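Local coordinates for DR2417 (Deinococcus radiodurans, PDB 4XWW), which probably degrades and matures RNA as a metal-dependent 5'-3' exoribonuclease, possibly with endonuclease activity, of the metallo-beta-lactamase superfamily, at residues M58-I63 with Y454-G459; G92-F97 with E117-F122; I22-M27 with V448-V453. All blocks are in the same frame, centred on the assembly; numbering follows the deposited sequence.

Contact 1. Residues M58-I63 with Y454-G459; sequences MGIDLI and YVDGLG. With MN (manganese (II) ion), chain G.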
# COMPACT_ATOMS: atom_id res chain seq x y z
N MET A 58 7.50 -11.61 0.31
CA MET A 58 6.94 -12.07 -0.95
C MET A 58 6.82 -13.58 -1.04
O MET A 58 7.69 -14.33 -0.61
CB MET A 58 7.77 -11.54 -2.11
CG MET A 58 7.59 -10.04 -2.30
SD MET A 58 8.71 -9.37 -3.53
CE MET A 58 10.22 -9.47 -2.61
N GLY A 59 5.71 -14.01 -1.62
CA GLY A 59 5.50 -15.41 -1.93
C GLY A 59 4.91 -16.23 -0.80
O GLY A 59 4.39 -17.31 -1.05
N ILE A 60 4.96 -15.74 0.43
CA ILE A 60 4.46 -16.57 1.54
C ILE A 60 2.96 -16.40 1.74
O ILE A 60 2.38 -15.37 1.36
CB ILE A 60 5.20 -16.31 2.88
CG1 ILE A 60 4.74 -15.00 3.53
CG2 ILE A 60 6.73 -16.40 2.73
CD1 ILE A 60 5.34 -14.78 4.91
N ASP A 61 2.33 -17.41 2.33
CA ASP A 61 0.87 -17.43 2.46
C ASP A 61 0.38 -16.87 3.79
O ASP A 61 -0.56 -16.07 3.82
CB ASP A 61 0.35 -18.86 2.29
CG ASP A 61 0.78 -19.47 0.97
OD1 ASP A 61 0.81 -18.75 -0.04
OD2 ASP A 61 1.09 -20.68 0.95
N LEU A 62 0.99 -17.29 4.89
CA LEU A 62 0.60 -16.78 6.20
C LEU A 62 1.75 -16.90 7.20
O LEU A 62 2.77 -17.50 6.90
CB LEU A 62 -0.64 -17.53 6.72
CG LEU A 62 -0.55 -19.05 6.76
CD1 LEU A 62 -0.35 -19.56 8.20
CD2 LEU A 62 -1.79 -19.68 6.13
N ILE A 63 1.57 -16.30 8.36
CA ILE A 63 2.60 -16.27 9.38
C ILE A 63 2.01 -16.80 10.71
O ILE A 63 0.93 -16.41 11.10
CB ILE A 63 3.15 -14.84 9.59
CG1 ILE A 63 3.61 -14.24 8.24
CG2 ILE A 63 4.27 -14.85 10.61
CD1 ILE A 63 3.89 -12.75 8.28
N TYR A 454 7.18 -18.56 8.91
CA TYR A 454 6.47 -18.41 7.64
C TYR A 454 5.90 -19.72 7.13
O TYR A 454 6.53 -20.77 7.21
CB TYR A 454 7.38 -17.80 6.57
CG TYR A 454 8.00 -16.49 6.98
CD1 TYR A 454 7.27 -15.56 7.72
CD2 TYR A 454 9.31 -16.18 6.65
CE1 TYR A 454 7.83 -14.36 8.10
CE2 TYR A 454 9.87 -14.98 7.03
CZ TYR A 454 9.13 -14.07 7.75
OH TYR A 454 9.70 -12.88 8.13
N VAL A 455 4.70 -19.65 6.58
CA VAL A 455 4.08 -20.76 5.87
C VAL A 455 4.00 -20.42 4.38
O VAL A 455 3.47 -19.38 4.00
CB VAL A 455 2.68 -21.07 6.41
CG1 VAL A 455 2.05 -22.22 5.64
CG2 VAL A 455 2.75 -21.41 7.90
N ASP A 456 4.55 -21.30 3.55
CA ASP A 456 4.59 -21.09 2.11
C ASP A 456 4.29 -22.42 1.44
O ASP A 456 5.14 -23.29 1.41
CB ASP A 456 5.96 -20.57 1.69
CG ASP A 456 5.94 -19.92 0.31
OD1 ASP A 456 4.93 -20.02 -0.40
OD2 ASP A 456 6.97 -19.33 -0.05
N GLY A 457 3.07 -22.57 0.95
CA GLY A 457 2.64 -23.86 0.43
C GLY A 457 2.48 -24.84 1.58
O GLY A 457 1.78 -24.57 2.55
N LEU A 458 3.15 -25.98 1.47
CA LEU A 458 3.11 -27.00 2.51
C LEU A 458 4.23 -26.78 3.51
O LEU A 458 4.24 -27.37 4.60
CB LEU A 458 3.22 -28.39 1.89
CG LEU A 458 2.12 -28.82 0.93
CD1 LEU A 458 2.57 -30.03 0.13
CD2 LEU A 458 0.84 -29.12 1.70
N GLY A 459 5.19 -25.94 3.14
CA GLY A 459 6.35 -25.69 3.96
C GLY A 459 6.05 -24.77 5.13
O GLY A 459 5.47 -23.70 4.98
MN MN G . 3.88 -19.22 -2.15

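Contact 2. Residues G92-F97 with E117-F122; sequences GLPYIF and EKLSEF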
# COMPACT_ATOMS: atom_id res chain seq x y z
N GLY A 92 -3.58 -19.92 13.65
CA GLY A 92 -2.37 -20.67 13.94
C GLY A 92 -2.57 -21.98 14.70
O GLY A 92 -1.63 -22.73 14.89
N LEU A 93 -3.79 -22.25 15.15
CA LEU A 93 -4.03 -23.41 16.00
C LEU A 93 -3.68 -24.78 15.38
O LEU A 93 -3.14 -25.65 16.07
CB LEU A 93 -5.49 -23.39 16.49
CG LEU A 93 -5.77 -22.18 17.40
CD1 LEU A 93 -7.23 -22.07 17.79
CD2 LEU A 93 -4.90 -22.22 18.66
N PRO A 94 -3.96 -24.99 14.07
CA PRO A 94 -3.53 -26.26 13.46
C PRO A 94 -2.02 -26.50 13.60
O PRO A 94 -1.59 -27.61 13.91
CB PRO A 94 -3.90 -26.07 11.98
CG PRO A 94 -5.00 -25.11 12.00
CD PRO A 94 -4.71 -24.16 13.11
N TYR A 95 -1.25 -25.45 13.39
CA TYR A 95 0.21 -25.53 13.50
C TYR A 95 0.68 -25.68 14.94
O TYR A 95 1.57 -26.48 15.23
CB TYR A 95 0.83 -24.29 12.85
CG TYR A 95 0.33 -24.08 11.44
CD1 TYR A 95 -0.82 -23.33 11.20
CD2 TYR A 95 0.97 -24.67 10.36
CE1 TYR A 95 -1.30 -23.14 9.92
CE2 TYR A 95 0.49 -24.49 9.07
CZ TYR A 95 -0.64 -23.73 8.85
OH TYR A 95 -1.11 -23.54 7.58
N ILE A 96 0.06 -24.93 15.85
CA ILE A 96 0.40 -24.97 17.27
C ILE A 96 -0.07 -26.28 17.94
O ILE A 96 0.73 -26.97 18.60
CB ILE A 96 -0.19 -23.73 18.01
CG1 ILE A 96 0.41 -22.43 17.44
CG2 ILE A 96 0.01 -23.86 19.53
CD1 ILE A 96 -0.37 -21.18 17.78
N PHE A 97 -1.35 -26.64 17.78
CA PHE A 97 -1.88 -27.82 18.48
C PHE A 97 -1.18 -29.12 18.03
O PHE A 97 -1.05 -30.05 18.82
CB PHE A 97 -3.39 -27.98 18.27
CG PHE A 97 -4.24 -26.99 19.04
CD1 PHE A 97 -3.71 -26.26 20.10
CD2 PHE A 97 -5.58 -26.82 18.72
CE1 PHE A 97 -4.49 -25.35 20.81
CE2 PHE A 97 -6.38 -25.91 19.42
CZ PHE A 97 -5.83 -25.18 20.48
N GLU A 117 -13.71 -27.15 12.19
CA GLU A 117 -13.60 -27.33 10.75
C GLU A 117 -12.15 -27.18 10.28
O GLU A 117 -11.67 -27.91 9.42
CB GLU A 117 -14.49 -26.33 10.02
CG GLU A 117 -14.77 -26.70 8.59
CD GLU A 117 -15.08 -25.50 7.73
OE1 GLU A 117 -14.78 -25.55 6.52
OE2 GLU A 117 -15.62 -24.51 8.27
N LYS A 118 -11.46 -26.20 10.87
CA LYS A 118 -10.06 -25.94 10.58
C LYS A 118 -9.21 -27.16 10.91
O LYS A 118 -8.40 -27.60 10.09
CB LYS A 118 -9.60 -24.71 11.37
CG LYS A 118 -8.29 -24.07 10.93
CD LYS A 118 -8.05 -22.75 11.68
CE LYS A 118 -8.79 -21.58 11.03
NZ LYS A 118 -8.13 -21.13 9.77
N LEU A 119 -9.41 -27.72 12.10
CA LEU A 119 -8.67 -28.89 12.52
C LEU A 119 -8.98 -30.08 11.63
O LEU A 119 -8.10 -30.89 11.33
CB LEU A 119 -8.96 -29.21 13.99
CG LEU A 119 -8.57 -28.08 14.94
CD1 LEU A 119 -8.99 -28.39 16.37
CD2 LEU A 119 -7.08 -27.81 14.86
N SER A 120 -10.23 -30.19 11.20
CA SER A 120 -10.64 -31.26 10.30
C SER A 120 -9.86 -31.23 8.99
O SER A 120 -9.35 -32.26 8.54
CB SER A 120 -12.14 -31.18 10.03
OG SER A 120 -12.55 -32.21 9.15
N GLU A 121 -9.77 -30.05 8.38
CA GLU A 121 -9.02 -29.86 7.13
C GLU A 121 -7.59 -30.35 7.28
O GLU A 121 -6.98 -30.84 6.32
CB GLU A 121 -9.00 -28.38 6.71
CG GLU A 121 -10.36 -27.73 6.53
CD GLU A 121 -10.93 -27.91 5.14
OE1 GLU A 121 -10.18 -28.34 4.23
OE2 GLU A 121 -12.13 -27.63 4.95
N PHE A 122 -7.05 -30.21 8.48
CA PHE A 122 -5.67 -30.57 8.75
C PHE A 122 -5.50 -32.00 9.22
O PHE A 122 -4.38 -32.48 9.36
CB PHE A 122 -5.05 -29.62 9.77
CG PHE A 122 -4.38 -28.44 9.15
CD1 PHE A 122 -5.12 -27.49 8.47
CD2 PHE A 122 -3.00 -28.29 9.23
CE1 PHE A 122 -4.50 -26.40 7.89
CE2 PHE A 122 -2.38 -27.21 8.65
CZ PHE A 122 -3.13 -26.26 7.98

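Contact 3. Residues I22-M27 with V448-V453; sequences IPLGGM and VAAGAV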
# COMPACT_ATOMS: atom_id res chain seq x y z
N ILE A 22 3.07 -13.27 29.31
CA ILE A 22 4.08 -13.40 28.26
C ILE A 22 3.40 -13.42 26.89
O ILE A 22 2.98 -14.47 26.42
CB ILE A 22 4.93 -14.69 28.46
CG1 ILE A 22 5.43 -14.77 29.91
CG2 ILE A 22 6.07 -14.74 27.45
CD1 ILE A 22 6.12 -16.08 30.27
N PRO A 23 3.26 -12.24 26.27
CA PRO A 23 2.74 -12.19 24.89
C PRO A 23 3.69 -12.89 23.94
O PRO A 23 4.88 -12.58 23.95
CB PRO A 23 2.66 -10.70 24.60
CG PRO A 23 3.65 -10.07 25.50
CD PRO A 23 3.63 -10.90 26.76
N LEU A 24 3.19 -13.84 23.15
CA LEU A 24 4.03 -14.48 22.13
C LEU A 24 3.70 -13.96 20.74
O LEU A 24 4.42 -14.21 19.79
CB LEU A 24 3.90 -16.01 22.18
CG LEU A 24 4.49 -16.69 23.42
CD1 LEU A 24 4.31 -18.24 23.37
CD2 LEU A 24 5.98 -16.32 23.62
N GLY A 25 2.59 -13.23 20.64
CA GLY A 25 2.20 -12.65 19.37
C GLY A 25 1.07 -11.68 19.64
O GLY A 25 0.38 -11.82 20.64
N GLY A 26 0.89 -10.70 18.76
CA GLY A 26 -0.19 -9.74 18.88
C GLY A 26 0.15 -8.44 19.59
O GLY A 26 -0.68 -7.53 19.66
N MET A 27 1.37 -8.35 20.10
CA MET A 27 1.86 -7.11 20.70
C MET A 27 2.78 -6.40 19.70
O MET A 27 3.66 -7.02 19.12
CB MET A 27 2.63 -7.39 21.99
CG MET A 27 1.77 -7.73 23.20
SD MET A 27 0.81 -6.34 23.81
CE MET A 27 0.21 -7.03 25.37
N VAL A 448 11.68 -13.96 26.37
CA VAL A 448 11.71 -15.35 25.94
C VAL A 448 11.73 -15.37 24.41
O VAL A 448 11.46 -14.35 23.79
CB VAL A 448 10.51 -16.17 26.46
CG1 VAL A 448 10.41 -16.06 27.97
CG2 VAL A 448 9.21 -15.69 25.81
N ALA A 449 12.06 -16.51 23.82
CA ALA A 449 12.07 -16.62 22.37
C ALA A 449 10.67 -16.34 21.82
O ALA A 449 9.67 -16.89 22.29
CB ALA A 449 12.54 -18.00 21.94
N ALA A 450 10.62 -15.47 20.83
CA ALA A 450 9.36 -15.11 20.19
C ALA A 450 9.64 -14.69 18.77
O ALA A 450 10.77 -14.35 18.44
CB ALA A 450 8.67 -14.00 20.95
N GLY A 451 8.62 -14.72 17.92
CA GLY A 451 8.80 -14.27 16.56
C GLY A 451 7.91 -14.93 15.54
O GLY A 451 6.86 -15.49 15.89
N ALA A 452 8.32 -14.87 14.27
CA ALA A 452 7.47 -15.31 13.18
C ALA A 452 7.97 -16.61 12.55
O ALA A 452 9.17 -16.85 12.45
CB ALA A 452 7.37 -14.20 12.13
N VAL A 453 7.02 -17.45 12.15
CA VAL A 453 7.33 -18.63 11.35
C VAL A 453 6.51 -18.53 10.06
O VAL A 453 5.29 -18.39 10.12
CB VAL A 453 6.99 -19.94 12.07
CG1 VAL A 453 7.32 -21.14 11.18
CG2 VAL A 453 7.74 -20.05 13.40
O HOH W 1 4.67 -14.23 17.03
O HOH W 2 6.38 -16.01 19.25

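Contact 1. Residues M58-I63 with Y454-G459
Asp61 and Leu62 face Val455 together in a classic beta bulge beside a manganese ion. Asp61 N bonds to Val455 O at 2.8 Å, while Leu62 N reaches the same oxygen only weakly. Val455 N returns a bond to Leu62 O, so the edge of strand 62-65 is paired antiparallel with strand 452-456.

The Asp61 side chain can be followed outward. Its CB lies against Val455 O; its CG sits beside the backbone N, anti to the carbonyl carbon (chi1 -56°), which aims the carboxylate at the turn beyond the strand. There OD2 accepts Gly457 N at 2.7 Å in a nearly straight bond, met on the syn side but 31° out of the carboxylate plane. OD1 stops 3.8 Å from the manganese ion, too far for a bond.

The ion is held instead by Gly59 O at 2.3 Å and Asp456 OD1 at 2.2 Å. Apolar side chains flank this polar end: Ile60 CD1 meets Tyr454 CD1 obliquely; separately, Ile63 CG1 lies at the edge of the Tyr454 ring, near its plane, and Leu62 CD1 lies beside Val455 CG2.

Asp456 OD2 forms a salt bridge with Arg471. The manganese brings two oxygens, Gly59 O and Asp456 OD1, within 2.8 Å of each other, and the positive charges of metal and arginine would probably keep Asp456 ionised despite the nearby carboxylate of Asp61.

Contact 2. Residues G92-F97 with E117-F122
Phe122 has a chi1 of -91°, away from the usual staggered values, and Tyr95 has its CG beside the backbone N, anti to the carbonyl carbon; together these torsions bring the edge of the Phe122 ring to the face of the Tyr95 ring. This T-shaped pair belongs to a helix-helix packing within the metallo-beta-lactamase domain, where the short helix 93-97 crosses segment 117-122 of helix 109-122 at -66°, with the axes of the two segments 9.9 Å apart at closest approach.

The ring centroids are 5.2 Å apart and the planes stand at 74°. Phe122 CZ and CE2 do the touching, over the carbons at the hydroxyl end of Tyr95. One face of the same phenylalanine takes Pro94, whose CB sits over the ring centre, 3.6 Å from the centroid, a clear CH-pi contact. A single ring thus meets two successive residues of the short helix, one with its face and the other with its edge.

Pro94 CG and CD are met by Lys118 CG and CD, with CG to CG 3.6 Å; the lysine chain then bends, and NZ forms a salt bridge with Glu87. Deeper in, Leu119 uses one methyl twice: CD2 lies 4.1 Å from Pro94 CA and 4.3 Å from Phe97 CD2, where it meets the edge of the Phe97 ring.

Contact 3. Residues I22-M27 with V448-V453
Leu24 and Ala450 bring the two backbones to a CA-CA distance of 5.7 Å, whereas Ile22 and Val448 stand 8.2 Å apart, and no direct hydrogen bond joins the segments. The motif on one side is a classic beta bulge: Leu24 and Gly25 both face Ile34 where the chain turns a corner at Leu24. On the other, the chain has left strand 441-447, an outermost strand of the eight-stranded sheet that also holds strand 19-23, and runs on toward strand 452-456 of a separate small sheet. The contact therefore packs a connection between two sheets against the bulge at Leu24 and Gly25.

Val448 and Leu24 share the apolar contact. Val448 CG2 sits between the backbone N and the carbonyl carbon, with CG1 beside the N (chi1 -55°), and this rotation turns CG2 toward Ile22 and Leu24, whose side chains cross that of Val448 at about right angles. Ile22 CG2 is 3.7 Å from Val448 CG2, and Leu24 CD2 is 4.0 Å from it. The same leucine methyl also approaches Ala449 O and the CB of Ala450. Tyr69 of helix 68-72 packs on both Ile22 and Val448, so that helix borders the apolar cluster.

Polar contact passes through water. Two waters lie within bonding distance of Leu24 O, and each also contacts Gly451 by a different backbone atom. Water 1 is 2.8 Å from both Leu24 O and Gly451 O; water 2 lies 2.7 Å from Leu24 O and accepts a hydrogen bond from Gly451 N at 2.9 Å.

Contacts 1 and 3 both use strand 452-456, and their segments alternate along the chain. They meet where Ile63 CG2 packs on Ala452 CB at 3.5 Å. Contact 2 adjoins contact 1 through Tyr95, whose OH lies 3.9 Å from Val455 CG1 and whose CE1 lies 4.1 Å from Leu62 CD1; it does not touch contact 3, their nearest atoms being about 7 Å apart. Contact 1 holds the manganese, whereas no zinc ligand lies in these segments; a zinc ion is about 14 Å from the Ile63 side chain and about 13 Å from that of Lys118. The nearest atoms of contacts 1, 2 and 3 lie about 4, 6 and 10 Å from the bound RNA.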